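Putative lipoprotein (Clostridium perfringens ATCC 13124, PDB 4R7R) is of unknown function but, as a putative lipoprotein with an alpha-beta fold, is probably tethered to the membrane and may bind lipid. Local coordinates at residues I23-L28 / R44-L49; K51-S56 / D103-K108; N57-E62 / D88-L93; Y70-D75 / P118-V123. All coordinates share one frame; numbering follows the deposited sequence.

After helix 9-17 the chain forms strand 24-29, and interaction 1 closes the first loop by bringing helix 45-52 back onto it. Interaction 2 opens directly afterwards, where that helix ends, and closes a long loop onto strand 103-106 at the far side of the same antiparallel sheet. Nested inside it, interaction 3 joins 57-62 to 88-93, two strands apart across 103-106. Interaction 4 starts within that loop, on strand 70-75, and closes beyond it on helix 116-125, so it crosses both interactions 2 and 3. It lies about 7 Å from interaction 1, centre to centre, because strands 24-29 and 70-75 are neighbours; interactions 2 and 3 form the other cluster.

Interaction 1 (I23-L28 / R44-L49); sequences IKIRLL and RIIDDL
Four isoleucines, Ile23 and Ile25 against Ile45 and Ile46, make this contact without a flat group among them; the one flat pairing lies beside it, where the Arg44 guanidinium has the carboxylate of Asp48 at its edge, in plane. Arg44 NE reaches Asp48 OD2 at 2.6 Å and NH2 takes OD1, a side-on grip by two nitrogens on the residue four places on. The isoleucines belong to an alpha/beta packing in which the first residues of helix 45-52 pack against the beginning of strand 24-29 and the residue before it. Ile46 is the centre: it sends CG1 off beside its backbone N (chi1 -59°), where Ile23 CD1 meets it at 3.8 Å, the side chains crossing obliquely. Ile25 also packs on Ile72 of the adjacent strand, and Ile45 on Phe119 of helix 116-125, so the cluster is continuous with the core. Ile25 meets Ile45 at about a right angle and Ile46 tip to tip, its CD1 lying 4.0 Å from Ile45 CG2 and 3.5 Å from Ile46 CG1.

Interaction 2 (K51-S56 / D103-K108); sequences KSLKDS and DYLSLK
Leu53 turns its forked end toward Leu105 and Leu107, giving one methyl to each, where the loop leaving helix 45-52 packs on the antiparallel sheet at strand 103-106. The side chains of Leu53 and Leu105 cross at about a right angle. Leu107 is met at a slant and the approach is slacker, with Leu53 CD2 at 4.0 Å from Leu107 CD2. The CB of Leu53 is not aimed at the strand; the bridging is done further out, where CG sits beside the backbone N (chi1 -63°) and the branch carries both methyls over. Leu105, by contrast, already leaves its strand in the direction of Leu53, and Leu107 follows two residues on, just past the end of strand 103-106. The contact is purely apolar and small, 109 Å² in all, but it is not isolated: Phe58 packs on both Leu53 and Leu105, Thr11 of helix 9-17 touches Leu53, and Ile91 of the neighbouring strand backs Leu105 and Leu107. A glycerol, probably from the crystallisation liquor, lies about 4 Å from the Leu53 side chain. Closest of all is the methyl pair Leu53 CD1 and Leu105 CD2, at 3.5 Å.

Interaction 3 (N57-E62 / D88-L93); sequences NFINEE and DDLITL
Leu90 gives up the most surface here, 46 Å², because its two methyls serve two different partners: CD1 meets Ile59 and CD2 meets Glu62. The leucine holds CG anti to its backbone N (chi1 172°), and its branch points out across the sheet toward segment 57-62. Ile59 meets it from across strand 103-106 with CD1, which stops 4.0 Å from Leu90 CD1; the two side chains cross at about a right angle, so the touch is between methyl ends and no longer stretch of either chain. Ile59 gets there with CG1 placed between its backbone N and carbonyl carbon (chi1 62°), extended beyond.

The two residues are not on adjacent strands. In this antiparallel sheet strand 103-106 runs between the short, weakly bonded strand at 58-59 and strand 90-95, and it pairs by backbone hydrogen bonds with both, Tyr104 with Ile59 and Leu105 with Ile91. Leu90 and Ile59 therefore reach over the intervening strand, on the sheet face turned away from the helices, with Tyr104 of that strand packing against Ile59.

Glu62 lies further along, where the chain has left the edge strand, and its extended side chain passes Leu90 at a slant. Glu62 OE1 comes to 3.9 Å from Leu90 CD2, which is no more than a van der Waals touch, and the glutamate is poorly ordered. The carboxylate is solvent-exposed, beside the Ile59-Leu90 pair.

Interaction 4 (Y70-D75 / P118-V123); sequences YKIFID and PFCQYV
Cys120 sits over the Tyr70 ring with its CB 3.6 Å from the ring centroid and 16° off the normal, a CH-pi contact on one face. The thiol branch, SG beside the backbone N (chi1 -70°), then carries the sulfur back toward the strand: it lies well off the ring normal, 4.5 Å from the Tyr70 centroid, and 3.9 Å from Ile72 CD1. Tyr70 holds CG beside its own backbone N, a torsion that lays one ring face against Cys120 CB and brings the hydroxyl end to Gln121. There Tyr70 OH is modelled 3.0 Å from Gln121 CG, shorter than a normal contact and doubtful in detail; beyond CG the glutamine chain runs on extended. Ile72 also packs on Leu27 of strand 24-29, continuing the apolar layer inward. The axes of the short segments cross at 82°, almost perpendicular, as helix 116-125 lies across strand 70-75 in a helix-on-sheet layer of this alpha-beta fold, with Cys120 making a sulfur-aromatic contact to Tyr70.

Interaction 1 (I23-L28 / R44-L49)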
loop_
_atom_site.group_PDB
_atom_site.type_symbol
_atom_site.label_atom_id
_atom_site.label_comp_id
_atom_site.label_asym_id
_atom_site.label_seq_id
_atom_site.Cartn_x
_atom_site.Cartn_y
_atom_site.Cartn_z
ATOM N N ILE A 23 6.942 6.946 -10.145
ATOM C CA ILE A 23 6.911 5.581 -9.635
ATOM C C ILE A 23 6.407 4.563 -10.658
ATOM O O ILE A 23 5.649 4.886 -11.572
ATOM C CB ILE A 23 6.040 5.454 -8.339
ATOM C CG1 ILE A 23 4.564 5.758 -8.606
ATOM C CG2 ILE A 23 6.585 6.343 -7.223
ATOM C CD1 ILE A 23 3.677 5.440 -7.420
ATOM N N LYS A 24 6.865 3.329 -10.492
ATOM C CA LYS A 24 6.306 2.191 -11.194
ATOM C C LYS A 24 5.676 1.270 -10.164
ATOM O O LYS A 24 6.180 1.146 -9.044
ATOM C CB LYS A 24 7.379 1.452 -11.990
ATOM C CG LYS A 24 7.853 2.189 -13.217
ATOM C CD LYS A 24 9.070 1.510 -13.812
ATOM C CE LYS A 24 9.395 2.075 -15.190
ATOM N NZ LYS A 24 10.616 1.450 -15.779
ATOM N N ILE A 25 4.571 0.628 -10.529
ATOM C CA ILE A 25 3.913 -0.267 -9.596
ATOM C C ILE A 25 3.804 -1.669 -10.164
ATOM O O ILE A 25 3.504 -1.861 -11.331
ATOM C CB ILE A 25 2.518 0.236 -9.217
ATOM C CG1 ILE A 25 2.612 1.596 -8.526
ATOM C CG2 ILE A 25 1.847 -0.752 -8.290
ATOM C CD1 ILE A 25 1.254 2.241 -8.311
ATOM N N ARG A 26 4.080 -2.647 -9.316
ATOM C CA ARG A 26 3.898 -4.036 -9.665
ATOM C C ARG A 26 2.914 -4.648 -8.710
ATOM O O ARG A 26 3.046 -4.478 -7.509
ATOM C CB ARG A 26 5.211 -4.788 -9.598
ATOM C CG ARG A 26 5.738 -5.164 -10.934
ATOM C CD ARG A 26 7.135 -5.731 -10.804
ATOM N NE ARG A 26 8.005 -4.916 -9.955
ATOM C CZ ARG A 26 8.556 -5.349 -8.825
ATOM N NH1 ARG A 26 8.324 -6.591 -8.403
ATOM N NH2 ARG A 26 9.343 -4.545 -8.121
ATOM N N LEU A 27 1.919 -5.340 -9.252
ATOM C CA LEU A 27 0.946 -6.056 -8.445
ATOM C C LEU A 27 1.219 -7.557 -8.487
ATOM O O LEU A 27 1.438 -8.129 -9.559
ATOM C CB LEU A 27 -0.474 -5.776 -8.933
ATOM C CG LEU A 27 -1.026 -4.359 -8.842
ATOM C CD1 LEU A 27 -2.515 -4.365 -9.146
ATOM C CD2 LEU A 27 -0.776 -3.796 -7.463
ATOM N N LEU A 28 1.199 -8.185 -7.314
ATOM C CA LEU A 28 1.314 -9.632 -7.203
ATOM C C LEU A 28 0.058 -10.253 -6.561
ATOM O O LEU A 28 -0.308 -9.894 -5.439
ATOM C CB LEU A 28 2.557 -9.996 -6.387
ATOM C CG LEU A 28 2.817 -11.493 -6.221
ATOM C CD1 LEU A 28 3.179 -12.082 -7.563
ATOM C CD2 LEU A 28 3.916 -11.739 -5.211
ATOM N N ARG A 44 -1.484 6.812 -10.555
ATOM C CA ARG A 44 -1.733 7.952 -9.673
ATOM C C ARG A 44 -2.444 7.552 -8.385
ATOM O O ARG A 44 -2.623 8.390 -7.489
ATOM C CB ARG A 44 -2.551 9.035 -10.387
ATOM C CG ARG A 44 -3.908 8.586 -10.924
ATOM C CD ARG A 44 -4.736 9.792 -11.376
ATOM N NE ARG A 44 -5.152 10.606 -10.235
ATOM C CZ ARG A 44 -5.514 11.887 -10.303
ATOM N NH1 ARG A 44 -5.506 12.528 -11.464
ATOM N NH2 ARG A 44 -5.875 12.528 -9.196
ATOM N N ILE A 45 -2.831 6.276 -8.306
ATOM C CA ILE A 45 -3.524 5.708 -7.150
ATOM C C ILE A 45 -2.757 5.951 -5.861
ATOM O O ILE A 45 -3.363 6.221 -4.833
ATOM C CB ILE A 45 -3.778 4.160 -7.317
ATOM C CG1 ILE A 45 -4.560 3.605 -6.123
ATOM C CG2 ILE A 45 -2.461 3.387 -7.525
ATOM C CD1 ILE A 45 -5.998 4.100 -6.042
ATOM N N ILE A 46 -1.432 5.877 -5.909
ATOM C CA ILE A 46 -0.644 5.978 -4.680
ATOM C C ILE A 46 -0.655 7.398 -4.165
ATOM O O ILE A 46 -0.927 7.644 -2.989
ATOM C CB ILE A 46 0.814 5.519 -4.878
ATOM C CG1 ILE A 46 0.846 4.065 -5.357
ATOM C CG2 ILE A 46 1.608 5.662 -3.573
ATOM C CD1 ILE A 46 -0.167 3.152 -4.655
ATOM N N ASP A 47 -0.364 8.339 -5.044
ATOM C CA ASP A 47 -0.430 9.735 -4.675
ATOM C C ASP A 47 -1.806 10.163 -4.111
ATOM O O ASP A 47 -1.889 10.907 -3.121
ATOM C CB ASP A 47 -0.090 10.584 -5.874
ATOM C CG ASP A 47 0.260 11.977 -5.487
ATOM O OD1 ASP A 47 1.076 12.127 -4.543
ATOM O OD2 ASP A 47 -0.299 12.912 -6.105
ATOM N N ASP A 48 -2.872 9.692 -4.757
ATOM C CA ASP A 48 -4.232 10.054 -4.394
ATOM C C ASP A 48 -4.559 9.449 -3.034
ATOM O O ASP A 48 -5.219 10.076 -2.194
ATOM C CB ASP A 48 -5.230 9.577 -5.458
ATOM C CG ASP A 48 -5.126 10.363 -6.775
ATOM O OD1 ASP A 48 -4.524 11.467 -6.786
ATOM O OD2 ASP A 48 -5.671 9.884 -7.805
ATOM N N LEU A 49 -4.069 8.230 -2.823
ATOM C CA LEU A 49 -4.282 7.525 -1.571
ATOM C C LEU A 49 -3.577 8.249 -0.426
ATOM O O LEU A 49 -4.193 8.538 0.596
ATOM C CB LEU A 49 -3.783 6.089 -1.676
ATOM C CG LEU A 49 -3.830 5.266 -0.379
ATOM C CD1 LEU A 49 -5.240 5.202 0.169
ATOM C CD2 LEU A 49 -3.293 3.866 -0.608
#

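Interaction 2 (K51-S56 / D103-K108)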
loop_
_atom_site.group_PDB
_atom_site.type_symbol
_atom_site.label_atom_id
_atom_site.label_comp_id
_atom_site.label_asym_id
_atom_site.label_seq_id
_atom_site.Cartn_x
_atom_site.Cartn_y
_atom_site.Cartn_z
ATOM N N LYS A 51 -2.463 11.282 -0.180
ATOM C CA LYS A 51 -2.960 12.629 0.070
ATOM C C LYS A 51 -4.289 12.577 0.822
ATOM O O LYS A 51 -4.671 13.538 1.489
ATOM C CB LYS A 51 -3.123 13.404 -1.242
ATOM C CG LYS A 51 -1.813 13.892 -1.859
ATOM C CD LYS A 51 -2.025 14.361 -3.303
ATOM C CE LYS A 51 -1.045 15.466 -3.720
ATOM N NZ LYS A 51 0.373 15.015 -3.808
ATOM N N SER A 52 -4.984 11.448 0.714
ATOM C CA SER A 52 -6.301 11.314 1.323
ATOM C C SER A 52 -6.213 10.786 2.769
ATOM O O SER A 52 -7.185 10.861 3.530
ATOM C CB SER A 52 -7.189 10.399 0.472
ATOM O OG SER A 52 -6.862 9.028 0.683
ATOM N N LEU A 53 -5.051 10.256 3.148
ATOM C CA LEU A 53 -4.885 9.692 4.493
ATOM C C LEU A 53 -4.966 10.743 5.596
ATOM O O LEU A 53 -4.247 11.752 5.581
ATOM C CB LEU A 53 -3.543 8.954 4.630
ATOM C CG LEU A 53 -3.337 7.739 3.740
ATOM C CD1 LEU A 53 -2.000 7.087 4.047
ATOM C CD2 LEU A 53 -4.489 6.769 3.888
ATOM N N LYS A 54 -5.836 10.484 6.559
ATOM C CA LYS A 54 -5.835 11.243 7.795
ATOM C C LYS A 54 -5.081 10.425 8.842
ATOM O O LYS A 54 -4.855 9.224 8.662
ATOM C CB LYS A 54 -7.262 11.547 8.248
ATOM C CG LYS A 54 -8.132 12.209 7.181
ATOM C CD LYS A 54 -9.615 11.913 7.412
ATOM C CE LYS A 54 -10.529 12.925 6.700
ATOM N NZ LYS A 54 -10.534 12.789 5.202
ATOM N N ASP A 55 -4.707 11.071 9.938
ATOM C CA ASP A 55 -3.920 10.429 10.987
ATOM C C ASP A 55 -4.637 9.261 11.671
ATOM O O ASP A 55 -3.993 8.326 12.150
ATOM C CB ASP A 55 -3.514 11.467 12.033
ATOM C CG ASP A 55 -3.108 12.794 11.408
ATOM O OD1 ASP A 55 -1.885 13.080 11.343
ATOM O OD2 ASP A 55 -4.021 13.544 10.976
ATOM N N SER A 56 -5.962 9.313 11.720
ATOM C CA SER A 56 -6.742 8.248 12.340
ATOM C C SER A 56 -6.756 6.964 11.504
ATOM O O SER A 56 -7.242 5.930 11.959
ATOM C CB SER A 56 -8.172 8.727 12.580
ATOM O OG SER A 56 -8.732 9.239 11.381
ATOM N N ASP A 103 4.163 -0.092 8.920
ATOM C CA ASP A 103 3.009 0.779 9.139
ATOM C C ASP A 103 1.703 -0.028 8.998
ATOM O O ASP A 103 1.583 -0.888 8.116
ATOM C CB ASP A 103 2.997 1.933 8.125
ATOM C CG ASP A 103 3.845 3.137 8.551
ATOM O OD1 ASP A 103 4.777 3.025 9.400
ATOM O OD2 ASP A 103 3.567 4.224 7.995
ATOM N N TYR A 104 0.722 0.249 9.850
ATOM C CA TYR A 104 -0.581 -0.402 9.736
ATOM C C TYR A 104 -1.632 0.661 9.519
ATOM O O TYR A 104 -1.715 1.632 10.292
ATOM C CB TYR A 104 -0.912 -1.237 10.989
ATOM C CG TYR A 104 -0.017 -2.444 11.188
ATOM C CD1 TYR A 104 -0.493 -3.741 10.959
ATOM C CD2 TYR A 104 1.314 -2.290 11.604
ATOM C CE1 TYR A 104 0.334 -4.860 11.144
ATOM C CE2 TYR A 104 2.154 -3.393 11.778
ATOM C CZ TYR A 104 1.662 -4.675 11.551
ATOM O OH TYR A 104 2.500 -5.759 11.729
ATOM N N LEU A 105 -2.444 0.483 8.484
ATOM C CA LEU A 105 -3.500 1.434 8.196
ATOM C C LEU A 105 -4.824 0.713 7.986
ATOM O O LEU A 105 -4.854 -0.360 7.384
ATOM C CB LEU A 105 -3.173 2.269 6.956
ATOM C CG LEU A 105 -1.813 2.955 6.779
ATOM C CD1 LEU A 105 -0.719 1.995 6.378
ATOM C CD2 LEU A 105 -1.931 4.034 5.715
ATOM N N SER A 106 -5.905 1.301 8.496
ATOM C CA SER A 106 -7.256 0.937 8.090
ATOM C C SER A 106 -7.760 1.986 7.101
ATOM O O SER A 106 -7.598 3.190 7.327
ATOM C CB SER A 106 -8.192 0.844 9.293
ATOM O OG SER A 106 -9.536 0.635 8.877
ATOM N N LEU A 107 -8.379 1.531 6.014
ATOM C CA LEU A 107 -8.794 2.421 4.926
ATOM C C LEU A 107 -10.291 2.552 4.802
ATOM O O LEU A 107 -10.785 2.862 3.727
ATOM C CB LEU A 107 -8.245 1.925 3.578
ATOM C CG LEU A 107 -6.728 1.796 3.487
ATOM C CD1 LEU A 107 -6.273 1.454 2.059
ATOM C CD2 LEU A 107 -6.088 3.076 3.970
ATOM N N LYS A 108 -11.026 2.311 5.874
ATOM C CA LYS A 108 -12.481 2.345 5.770
ATOM C C LYS A 108 -13.040 3.743 5.442
ATOM O O LYS A 108 -14.017 3.863 4.682
ATOM C CB LYS A 108 -13.112 1.800 7.051
ATOM C CG LYS A 108 -13.147 0.290 7.076
ATOM C CD LYS A 108 -12.899 -0.266 8.464
ATOM C CE LYS A 108 -12.765 -1.783 8.417
ATOM N NZ LYS A 108 -13.855 -2.405 7.599
#

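Interaction 3 (N57-E62 / D88-L93)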
loop_
_atom_site.group_PDB
_atom_site.type_symbol
_atom_site.label_atom_id
_atom_site.label_comp_id
_atom_site.label_asym_id
_atom_site.label_seq_id
_atom_site.Cartn_x
_atom_site.Cartn_y
_atom_site.Cartn_z
ATOM N N ASN A 57 -6.234 7.033 10.282
ATOM C CA ASN A 57 -6.107 5.855 9.436
ATOM C C ASN A 57 -4.985 4.940 9.901
ATOM O O ASN A 57 -4.953 3.768 9.551
ATOM C CB ASN A 57 -5.856 6.263 7.992
ATOM C CG ASN A 57 -7.053 6.940 7.362
ATOM O OD1 ASN A 57 -6.994 8.118 7.010
ATOM N ND2 ASN A 57 -8.141 6.200 7.211
ATOM N N PHE A 58 -4.050 5.485 10.673
ATOM C CA PHE A 58 -2.891 4.729 11.135
ATOM C C PHE A 58 -3.189 4.030 12.442
ATOM O O PHE A 58 -3.480 4.675 13.445
ATOM C CB PHE A 58 -1.684 5.653 11.289
ATOM C CG PHE A 58 -1.267 6.289 10.002
ATOM C CD1 PHE A 58 -0.427 5.615 9.119
ATOM C CD2 PHE A 58 -1.757 7.542 9.636
ATOM C CE1 PHE A 58 -0.051 6.191 7.900
ATOM C CE2 PHE A 58 -1.381 8.127 8.419
ATOM C CZ PHE A 58 -0.522 7.443 7.551
ATOM N N ILE A 59 -3.116 2.705 12.434
ATOM C CA ILE A 59 -3.417 1.942 13.639
ATOM C C ILE A 59 -2.197 1.172 14.152
ATOM O O ILE A 59 -1.147 1.149 13.506
ATOM C CB ILE A 59 -4.572 0.964 13.390
ATOM C CG1 ILE A 59 -4.187 -0.054 12.309
ATOM C CG2 ILE A 59 -5.802 1.723 12.971
ATOM C CD1 ILE A 59 -5.230 -1.084 12.042
ATOM N N ASN A 60 -2.348 0.543 15.312
ATOM C CA ASN A 60 -1.276 -0.236 15.925
ATOM C C ASN A 60 -1.030 -1.590 15.267
ATOM O O ASN A 60 -1.870 -2.096 14.519
ATOM C CB ASN A 60 -1.578 -0.452 17.408
ATOM C CG ASN A 60 -1.581 0.847 18.199
ATOM O OD1 ASN A 60 -0.527 1.352 18.589
ATOM N ND2 ASN A 60 -2.771 1.394 18.440
ATOM N N GLU A 61 0.132 -2.166 15.561
ATOM C CA GLU A 61 0.474 -3.516 15.132
ATOM C C GLU A 61 -0.615 -4.505 15.499
ATOM O O GLU A 61 -1.096 -4.514 16.629
ATOM C CB GLU A 61 1.791 -3.977 15.759
ATOM C CG GLU A 61 3.037 -3.524 15.035
ATOM C CD GLU A 61 4.233 -4.409 15.341
ATOM O OE1 GLU A 61 4.146 -5.237 16.280
ATOM O OE2 GLU A 61 5.261 -4.281 14.639
ATOM N N GLU A 62 -0.990 -5.334 14.529
ATOM C CA GLU A 62 -1.961 -6.400 14.727
ATOM C C GLU A 62 -1.405 -7.750 14.301
ATOM O O GLU A 62 -0.527 -7.818 13.441
ATOM C CB GLU A 62 -3.226 -6.132 13.924
ATOM C CG GLU A 62 -4.117 -5.026 14.439
ATOM C CD GLU A 62 -5.439 -4.995 13.692
ATOM O OE1 GLU A 62 -5.568 -5.749 12.699
ATOM O OE2 GLU A 62 -6.347 -4.237 14.103
ATOM N N ASP A 88 -10.998 -6.337 4.709
ATOM C CA ASP A 88 -11.550 -5.257 5.527
ATOM C C ASP A 88 -10.823 -3.931 5.408
ATOM O O ASP A 88 -10.888 -3.127 6.335
ATOM C CB ASP A 88 -11.561 -5.663 6.999
ATOM C CG ASP A 88 -12.667 -6.632 7.323
ATOM O OD1 ASP A 88 -13.323 -7.148 6.376
ATOM O OD2 ASP A 88 -12.881 -6.873 8.536
ATOM N N ASP A 89 -10.131 -3.715 4.292
ATOM C CA ASP A 89 -9.463 -2.445 4.016
ATOM C C ASP A 89 -8.256 -2.216 4.924
ATOM O O ASP A 89 -7.780 -1.088 5.085
ATOM C CB ASP A 89 -10.452 -1.277 4.132
ATOM C CG ASP A 89 -11.401 -1.215 2.959
ATOM O OD1 ASP A 89 -10.963 -1.600 1.852
ATOM O OD2 ASP A 89 -12.576 -0.798 3.133
ATOM N N LEU A 90 -7.756 -3.301 5.500
ATOM C CA LEU A 90 -6.491 -3.286 6.231
ATOM C C LEU A 90 -5.311 -3.447 5.268
ATOM O O LEU A 90 -5.330 -4.306 4.387
ATOM C CB LEU A 90 -6.482 -4.407 7.283
ATOM C CG LEU A 90 -5.204 -4.744 8.075
ATOM C CD1 LEU A 90 -4.775 -3.592 9.004
ATOM C CD2 LEU A 90 -5.362 -6.052 8.861
ATOM N N ILE A 91 -4.281 -2.623 5.431
ATOM C CA ILE A 91 -3.064 -2.760 4.637
ATOM C C ILE A 91 -1.846 -2.567 5.542
ATOM O O ILE A 91 -1.969 -2.038 6.648
ATOM C CB ILE A 91 -2.998 -1.737 3.478
ATOM C CG1 ILE A 91 -2.702 -0.342 4.015
ATOM C CG2 ILE A 91 -4.286 -1.709 2.655
ATOM C CD1 ILE A 91 -2.331 0.634 2.936
ATOM N N THR A 92 -0.680 -3.022 5.086
ATOM C CA THR A 92 0.577 -2.705 5.751
ATOM C C THR A 92 1.502 -2.093 4.712
ATOM O O THR A 92 1.329 -2.315 3.509
ATOM C CB THR A 92 1.270 -3.928 6.392
ATOM O OG1 THR A 92 1.639 -4.875 5.378
ATOM C CG2 THR A 92 0.374 -4.584 7.447
ATOM N N LEU A 93 2.484 -1.333 5.181
ATOM C CA LEU A 93 3.320 -0.528 4.311
ATOM C C LEU A 93 4.714 -0.438 4.927
ATOM O O LEU A 93 4.863 -0.101 6.124
ATOM C CB LEU A 93 2.701 0.868 4.120
ATOM C CG LEU A 93 3.216 1.789 3.001
ATOM C CD1 LEU A 93 2.184 2.873 2.704
ATOM C CD2 LEU A 93 4.562 2.425 3.354
#

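Interaction 4 (Y70-D75 / P118-V123)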
loop_
_atom_site.group_PDB
_atom_site.type_symbol
_atom_site.label_atom_id
_atom_site.label_comp_id
_atom_site.label_asym_id
_atom_site.label_seq_id
_atom_site.Cartn_x
_atom_site.Cartn_y
_atom_site.Cartn_z
ATOM N N TYR A 70 -3.051 -9.383 -1.857
ATOM C CA TYR A 70 -2.221 -8.835 -2.911
ATOM C C TYR A 70 -1.002 -8.146 -2.325
ATOM O O TYR A 70 -1.007 -7.701 -1.163
ATOM C CB TYR A 70 -2.983 -7.809 -3.754
ATOM C CG TYR A 70 -4.228 -8.306 -4.441
ATOM C CD1 TYR A 70 -4.150 -9.084 -5.599
ATOM C CD2 TYR A 70 -5.485 -7.968 -3.956
ATOM C CE1 TYR A 70 -5.299 -9.527 -6.244
ATOM C CE2 TYR A 70 -6.637 -8.398 -4.604
ATOM C CZ TYR A 70 -6.537 -9.179 -5.742
ATOM O OH TYR A 70 -7.680 -9.610 -6.366
ATOM N N LYS A 71 0.011 -8.006 -3.167
ATOM C CA LYS A 71 1.221 -7.306 -2.807
ATOM C C LYS A 71 1.496 -6.249 -3.871
ATOM O O LYS A 71 1.545 -6.544 -5.075
ATOM C CB LYS A 71 2.375 -8.297 -2.685
ATOM C CG LYS A 71 3.343 -8.017 -1.565
ATOM C CD LYS A 71 4.357 -9.167 -1.408
ATOM C CE LYS A 71 5.314 -8.872 -0.273
ATOM N NZ LYS A 71 4.651 -9.011 1.041
ATOM N N ILE A 72 1.642 -5.013 -3.418
ATOM C CA ILE A 72 1.971 -3.890 -4.280
ATOM C C ILE A 72 3.458 -3.475 -4.139
ATOM O O ILE A 72 3.917 -3.076 -3.057
ATOM C CB ILE A 72 1.047 -2.696 -3.959
ATOM C CG1 ILE A 72 -0.429 -3.104 -4.132
ATOM C CG2 ILE A 72 1.410 -1.485 -4.811
ATOM C CD1 ILE A 72 -1.482 -1.961 -3.930
ATOM N N PHE A 73 4.208 -3.583 -5.232
ATOM C CA PHE A 73 5.606 -3.152 -5.245
ATOM C C PHE A 73 5.721 -1.789 -5.881
ATOM O O PHE A 73 5.494 -1.628 -7.083
ATOM C CB PHE A 73 6.490 -4.162 -5.981
ATOM C CG PHE A 73 6.609 -5.461 -5.260
ATOM C CD1 PHE A 73 7.490 -5.599 -4.203
ATOM C CD2 PHE A 73 5.795 -6.534 -5.597
ATOM C CE1 PHE A 73 7.595 -6.791 -3.512
ATOM C CE2 PHE A 73 5.893 -7.727 -4.913
ATOM C CZ PHE A 73 6.796 -7.855 -3.860
ATOM N N ILE A 74 6.046 -0.801 -5.058
ATOM C CA ILE A 74 6.217 0.559 -5.540
ATOM C C ILE A 74 7.702 0.809 -5.746
ATOM O O ILE A 74 8.496 0.827 -4.795
ATOM C CB ILE A 74 5.634 1.590 -4.579
ATOM C CG1 ILE A 74 4.153 1.304 -4.347
ATOM C CG2 ILE A 74 5.809 2.987 -5.139
ATOM C CD1 ILE A 74 3.558 2.111 -3.219
ATOM N N ASP A 75 8.071 0.960 -7.009
ATOM C CA ASP A 75 9.462 1.092 -7.391
ATOM C C ASP A 75 9.735 2.550 -7.705
ATOM O O ASP A 75 9.340 3.052 -8.754
ATOM C CB ASP A 75 9.783 0.195 -8.600
ATOM C CG ASP A 75 9.286 -1.251 -8.418
ATOM O OD1 ASP A 75 9.971 -2.011 -7.696
ATOM O OD2 ASP A 75 8.220 -1.630 -8.986
ATOM N N PRO A 118 -10.242 -3.297 -4.057
ATOM C CA PRO A 118 -10.966 -3.310 -5.338
ATOM C C PRO A 118 -10.131 -2.743 -6.484
ATOM O O PRO A 118 -10.369 -3.097 -7.646
ATOM C CB PRO A 118 -12.193 -2.433 -5.068
ATOM C CG PRO A 118 -11.794 -1.559 -3.939
ATOM C CD PRO A 118 -10.865 -2.378 -3.083
ATOM N N PHE A 119 -9.158 -1.895 -6.166
ATOM C CA PHE A 119 -8.195 -1.431 -7.160
ATOM C C PHE A 119 -7.378 -2.591 -7.757
ATOM O O PHE A 119 -7.170 -2.654 -8.976
ATOM C CB PHE A 119 -7.229 -0.397 -6.557
ATOM C CG PHE A 119 -6.146 0.025 -7.509
ATOM C CD1 PHE A 119 -6.408 0.983 -8.493
ATOM C CD2 PHE A 119 -4.881 -0.561 -7.455
ATOM C CE1 PHE A 119 -5.434 1.357 -9.395
ATOM C CE2 PHE A 119 -3.894 -0.196 -8.354
ATOM C CZ PHE A 119 -4.173 0.770 -9.331
ATOM N N CYS A 120 -6.897 -3.492 -6.902
ATOM C CA CYS A 120 -6.073 -4.591 -7.374
ATOM C C CYS A 120 -6.867 -5.544 -8.263
ATOM O O CYS A 120 -6.350 -6.017 -9.279
ATOM C CB CYS A 120 -5.459 -5.342 -6.194
ATOM S SG CYS A 120 -4.171 -4.380 -5.328
ATOM N N GLN A 121 -8.124 -5.810 -7.903
ATOM C CA GLN A 121 -8.957 -6.716 -8.702
ATOM C C GLN A 121 -9.204 -6.102 -10.063
ATOM O O GLN A 121 -9.238 -6.798 -11.072
ATOM C CB GLN A 121 -10.283 -7.022 -8.004
ATOM C CG GLN A 121 -10.154 -8.011 -6.849
ATOM C CD GLN A 121 -11.479 -8.336 -6.182
ATOM O OE1 GLN A 121 -12.478 -8.624 -6.855
ATOM N NE2 GLN A 121 -11.498 -8.293 -4.849
ATOM N N TYR A 122 -9.336 -4.779 -10.075
ATOM C CA TYR A 122 -9.573 -4.024 -11.295
ATOM C C TYR A 122 -8.370 -4.050 -12.253
ATOM O O TYR A 122 -8.553 -4.228 -13.464
ATOM C CB TYR A 122 -9.950 -2.581 -10.941
ATOM C CG TYR A 122 -9.615 -1.570 -12.005
ATOM C CD1 TYR A 122 -10.422 -1.404 -13.123
ATOM C CD2 TYR A 122 -8.488 -0.770 -11.886
ATOM C CE1 TYR A 122 -10.105 -0.475 -14.096
ATOM C CE2 TYR A 122 -8.163 0.158 -12.850
ATOM C CZ TYR A 122 -8.972 0.307 -13.948
ATOM O OH TYR A 122 -8.619 1.245 -14.902
ATOM N N VAL A 123 -7.152 -3.876 -11.734
ATOM C CA VAL A 123 -5.974 -3.899 -12.603
ATOM C C VAL A 123 -5.835 -5.253 -13.285
ATOM O O VAL A 123 -5.580 -5.327 -14.488
ATOM C CB VAL A 123 -4.673 -3.601 -11.849
ATOM C CG1 VAL A 123 -3.476 -3.895 -12.750
ATOM C CG2 VAL A 123 -4.650 -2.161 -11.372
#